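PDB 3E0U: glutathione peroxidase from Trypanosoma cruzi, which probably acts as a peroxidase that reduces hydroperoxides, built on the thioredoxin fold of the glutathione peroxidase family. Local coordinates for residues 47-50 against 51-55; 152-155 against 156-160. One frame throughout, in Å; residues are numbered along the deposited sequence.

Interaction 1: residues 47-50 against 51-55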
loop_
_atom_site.group_PDB
_atom_site.type_symbol
_atom_site.label_atom_id
_atom_site.label_comp_id
_atom_site.label_asym_id
_atom_site.label_seq_id
_atom_site.Cartn_x
_atom_site.Cartn_y
_atom_site.Cartn_z
ATOM N N ALA A 47 1.031 9.499 2.970
ATOM C CA ALA A 47 0.338 8.896 1.838
ATOM C C ALA A 47 -0.201 9.945 0.838
ATOM O O ALA A 47 0.097 9.883 -0.361
ATOM C CB ALA A 47 -0.765 8.056 2.323
ATOM N N THR A 48 -1.011 10.868 1.349
ATOM C CA THR A 48 -1.547 12.023 0.639
ATOM C C THR A 48 -0.461 12.960 0.066
ATOM O O THR A 48 -0.605 13.468 -1.037
ATOM C CB THR A 48 -2.434 12.781 1.619
ATOM O OG1 THR A 48 -3.447 11.890 2.090
ATOM C CG2 THR A 48 -3.102 14.023 0.979
ATOM N N THR A 49 0.582 13.265 0.843
ATOM C CA THR A 49 1.685 14.055 0.320
ATOM C C THR A 49 2.333 13.355 -0.887
ATOM O O THR A 49 2.343 13.909 -1.985
ATOM C CB THR A 49 2.759 14.382 1.383
ATOM O OG1 THR A 49 2.150 15.111 2.452
ATOM C CG2 THR A 49 3.886 15.267 0.771
ATOM N N LEU A 50 2.780 12.114 -0.705
ATOM C CA LEU A 50 3.412 11.410 -1.794
ATOM C C LEU A 50 2.528 11.262 -3.012
ATOM O O LEU A 50 3.025 11.236 -4.107
ATOM C CB LEU A 50 3.915 10.035 -1.347
ATOM C CG LEU A 50 5.097 10.139 -0.400
ATOM C CD1 LEU A 50 5.216 8.831 0.354
ATOM C CD2 LEU A 50 6.358 10.506 -1.200
ATOM N N TYR A 51 1.243 11.034 -2.807
ATOM C CA TYR A 51 0.284 10.848 -3.880
ATOM C C TYR A 51 0.131 12.144 -4.680
ATOM O O TYR A 51 0.031 12.136 -5.910
ATOM C CB TYR A 51 -1.049 10.384 -3.297
ATOM C CG TYR A 51 -2.145 10.247 -4.325
ATOM C CD1 TYR A 51 -2.129 9.204 -5.262
ATOM C CD2 TYR A 51 -3.199 11.160 -4.377
ATOM C CE1 TYR A 51 -3.106 9.119 -6.299
ATOM C CE2 TYR A 51 -4.170 11.075 -5.369
ATOM C CZ TYR A 51 -4.126 10.012 -6.302
ATOM O OH TYR A 51 -5.099 9.917 -7.260
ATOM N N ASN A 52 0.140 13.278 -3.985
ATOM C CA ASN A 52 0.061 14.569 -4.651
ATOM C C ASN A 52 1.400 15.045 -5.264
ATOM O O ASN A 52 1.407 15.677 -6.333
ATOM C CB ASN A 52 -0.591 15.631 -3.737
ATOM C CG ASN A 52 -2.102 15.414 -3.565
ATOM O OD1 ASN A 52 -2.869 15.539 -4.520
ATOM N ND2 ASN A 52 -2.528 15.077 -2.351
ATOM N N LYS A 53 2.525 14.741 -4.624
ATOM C CA LYS A 53 3.811 15.225 -5.138
ATOM C C LYS A 53 4.172 14.466 -6.422
ATOM O O LYS A 53 4.672 15.056 -7.393
ATOM C CB LYS A 53 4.947 15.054 -4.109
ATOM C CG LYS A 53 5.158 16.175 -3.108
ATOM C CD LYS A 53 6.416 16.989 -3.382
ATOM C CE LYS A 53 7.705 16.213 -3.059
ATOM N NZ LYS A 53 8.218 16.387 -1.656
ATOM N N TYR A 54 3.753 13.206 -6.480
ATOM C CA TYR A 54 4.263 12.316 -7.484
ATOM C C TYR A 54 3.294 11.662 -8.465
ATOM O O TYR A 54 3.752 11.041 -9.439
ATOM C CB TYR A 54 5.103 11.241 -6.782
ATOM C CG TYR A 54 6.318 11.843 -6.114
ATOM C CD1 TYR A 54 7.325 12.423 -6.889
ATOM C CD2 TYR A 54 6.379 12.018 -4.731
ATOM C CE1 TYR A 54 8.395 13.084 -6.308
ATOM C CE2 TYR A 54 7.462 12.657 -4.139
ATOM C CZ TYR A 54 8.472 13.168 -4.934
ATOM O OH TYR A 54 9.562 13.794 -4.388
ATOM N N LYS A 55 1.984 11.843 -8.286
ATOM C CA LYS A 55 1.041 11.119 -9.158
ATOM C C LYS A 55 1.232 11.473 -10.622
ATOM O O LYS A 55 1.220 10.588 -11.483
ATOM C CB LYS A 55 -0.415 11.320 -8.737
ATOM C CG LYS A 55 -0.874 12.752 -8.727
ATOM C CD LYS A 55 -2.092 12.891 -7.831
ATOM C CE LYS A 55 -3.373 12.697 -8.604
ATOM N NZ LYS A 55 -3.499 13.788 -9.587
#

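Interaction 2: residues 152-155 against 156-160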
loop_
_atom_site.group_PDB
_atom_site.type_symbol
_atom_site.label_atom_id
_atom_site.label_comp_id
_atom_site.label_asym_id
_atom_site.label_seq_id
_atom_site.Cartn_x
_atom_site.Cartn_y
_atom_site.Cartn_z
ATOM N N ASP A 152 11.953 9.880 3.720
ATOM C CA ASP A 152 12.467 8.534 3.834
ATOM C C ASP A 152 11.953 7.633 2.735
ATOM O O ASP A 152 12.707 6.802 2.215
ATOM C CB ASP A 152 12.302 7.954 5.241
ATOM C CG ASP A 152 13.502 8.274 6.123
ATOM O OD1 ASP A 152 14.660 8.224 5.618
ATOM O OD2 ASP A 152 13.309 8.570 7.319
ATOM N N ILE A 153 10.721 7.907 2.290
ATOM C CA ILE A 153 10.122 7.166 1.171
ATOM C C ILE A 153 10.721 7.646 -0.178
ATOM O O ILE A 153 10.945 6.827 -1.080
ATOM C CB ILE A 153 8.555 7.219 1.177
ATOM C CG1 ILE A 153 8.025 6.512 2.438
ATOM C CG2 ILE A 153 7.966 6.665 -0.184
ATOM C CD1 ILE A 153 6.561 6.385 2.546
ATOM N N GLU A 154 11.088 8.928 -0.257
ATOM C CA GLU A 154 11.637 9.501 -1.494
ATOM C C GLU A 154 13.042 8.978 -1.868
ATOM O O GLU A 154 13.380 8.863 -3.057
ATOM C CB GLU A 154 11.576 11.036 -1.461
ATOM C CG GLU A 154 10.165 11.568 -1.737
ATOM C CD GLU A 154 10.028 13.031 -1.429
ATOM O OE1 GLU A 154 10.740 13.507 -0.543
ATOM O OE2 GLU A 154 9.189 13.711 -2.042
ATOM N N LYS A 155 13.863 8.722 -0.846
ATOM C CA LYS A 155 15.156 8.091 -1.008
ATOM C C LYS A 155 15.064 6.850 -1.916
ATOM O O LYS A 155 15.909 6.663 -2.789
ATOM C CB LYS A 155 15.749 7.695 0.358
ATOM C CG LYS A 155 16.604 8.730 1.054
ATOM C CD LYS A 155 17.293 8.108 2.295
ATOM C CE LYS A 155 18.453 7.128 1.963
ATOM N NZ LYS A 155 19.868 7.660 2.164
ATOM N N LYS A 156 14.099 5.965 -1.660
ATOM C CA LYS A 156 13.893 4.760 -2.500
ATOM C C LYS A 156 13.025 4.977 -3.772
ATOM O O LYS A 156 13.304 4.415 -4.834
ATOM C CB LYS A 156 13.290 3.629 -1.670
ATOM C CG LYS A 156 13.848 3.489 -0.269
ATOM C CD LYS A 156 15.357 3.157 -0.231
ATOM C CE LYS A 156 15.761 2.687 1.238
ATOM N NZ LYS A 156 17.295 2.366 1.353
ATOM N N LEU A 157 12.021 5.848 -3.666
ATOM C CA LEU A 157 11.078 6.152 -4.753
ATOM C C LEU A 157 11.612 6.990 -5.945
ATOM O O LEU A 157 11.334 6.656 -7.105
ATOM C CB LEU A 157 9.814 6.767 -4.146
ATOM C CG LEU A 157 8.498 6.987 -4.915
ATOM C CD1 LEU A 157 8.019 8.441 -4.909
ATOM C CD2 LEU A 157 8.529 6.369 -6.297
ATOM N N LEU A 158 12.369 8.059 -5.691
ATOM C CA LEU A 158 12.894 8.900 -6.792
ATOM C C LEU A 158 13.786 8.190 -7.853
ATOM O O LEU A 158 13.868 8.670 -9.004
ATOM C CB LEU A 158 13.576 10.156 -6.240
ATOM C CG LEU A 158 12.585 11.085 -5.502
ATOM C CD1 LEU A 158 13.390 12.001 -4.532
ATOM C CD2 LEU A 158 11.786 11.900 -6.531
ATOM N N PRO A 159 14.574 7.169 -7.446
ATOM C CA PRO A 159 15.204 6.343 -8.488
ATOM C C PRO A 159 14.273 5.277 -9.147
ATOM O O PRO A 159 14.789 4.409 -9.865
ATOM C CB PRO A 159 16.364 5.638 -7.751
ATOM C CG PRO A 159 16.461 6.269 -6.408
ATOM C CD PRO A 159 15.098 6.850 -6.105
ATOM N N LEU A 160 12.953 5.324 -8.892
ATOM C CA LEU A 160 11.951 4.452 -9.551
ATOM C C LEU A 160 11.049 5.220 -10.545
ATOM O O LEU A 160 10.250 4.584 -11.315
ATOM C CB LEU A 160 11.069 3.664 -8.536
ATOM C CG LEU A 160 11.667 2.611 -7.593
ATOM C CD1 LEU A 160 10.647 1.805 -6.794
ATOM C CD2 LEU A 160 12.542 1.659 -8.391
#

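Interaction 1: residues 47-50 against 51-55
Leu50 and Tyr54 touch one turn apart on helix 43-54, the crossover helix of a beta-alpha-beta unit of the thioredoxin fold, between strands 28-33 and 60-65. This is the tightly packed side. CD2 of Leu50 meets Tyr54 at CE2, 3.8 Å away, and is just as close to its CD2. Leu50 O lies at the edge of the ring, near its plane, 3.5 Å from Tyr54 CD2. Leu50 also rests on Leu29 and on helix 150-157. Apart from this pair and less deeply covered, Tyr51 has its CG anti to the backbone N (chi1 176°), which brings its side chain against Thr60 and Val61 of strand 60-65.

The opposite character belongs to Thr48, Thr49, Asn52 and Lys53. Here Thr49 CG2 and Lys53 CG run side by side at a slack 4.2 Å, and the bent lysine chain ends in a salt bridge to Glu154. Both threonine hydroxyls are tied back to the preceding turn, Thr48 OG1 to Tyr44 O and Thr49 OG1 to Glu45 O. Asn52 folds its amide back as well, so Thr48 O is gripped twice from opposite faces of its plane, by Asn52 N at 3.0 Å and by Asn52 ND2 at 2.8 Å, the latter rather bent (132° at the hydrogen).

Interaction 2: residues 152-155 against 156-160
Leu158 overlaps the stem of Glu154, laying its CD1 3.7 Å from Glu154 CB, one turn on, near the C-terminal end of 150-157, the last helix of the thioredoxin fold in this chain. With CG anti to its carbonyl carbon (chi1 -64°), the leucine turns its branch back along the chain, and CG also comes within 3.4 Å of Glu154 O. That oxygen accepts the straightest bond of the contact, from Leu158 N at 2.9 Å with 168° at the hydrogen. Beyond CG the Glu154 chain is extended, and its carboxylate reaches Lys53 and Tyr54 on helix 43-54. Its other oxygen, OE1, lies close to Glu151 OE2; that like charge would tend to raise the proton affinity of this buried acid, while Lys53 and Tyr54 would probably oppose the shift.

On the neighbouring flank Ile153 and Leu157 make a looser pair. Their side chains approach no nearer than CG2 to CB, 4.4 Å, and what joins the two residues is the backbone bond from Leu157 N to Ile153 O. Both side chains face inward, Ile153 onto Phe144 and Thr46, Leu157 onto Pro27 and Tyr54.

The exposed side holds Lys155 and Lys156, with Lys155 NZ and Lys156 NZ 5.9 Å apart; the side chain of Lys156 touches Leu133 and Phe144. Pro159 has no hydrogen on its nitrogen to offer Lys155 O. Its ring carbon CD stands at that place instead, 3.4 Å from Lys155 O.

How the interactions relate
Interactions 1 and 2 lie on two helices packed against each other, their centres 12 Å apart, and they meet directly. Glu154 of interaction 2 is the polar junction: its OE2 receives Lys53 NZ at 2.9 Å in a salt bridge and Tyr54 OH in a probable hydrogen bond whose modelled 2.4 Å is doubtfully short. Apolar contacts extend the seam nearby, Leu50 CD1 against Ile153 CG2 at 3.5 Å and Tyr54 CE1 against Leu158 CD2 at 3.6 Å. Together they join the crossover helix to the last helix of the thioredoxin fold. Both contacts lie away from Cys37, the predicted active-site residue.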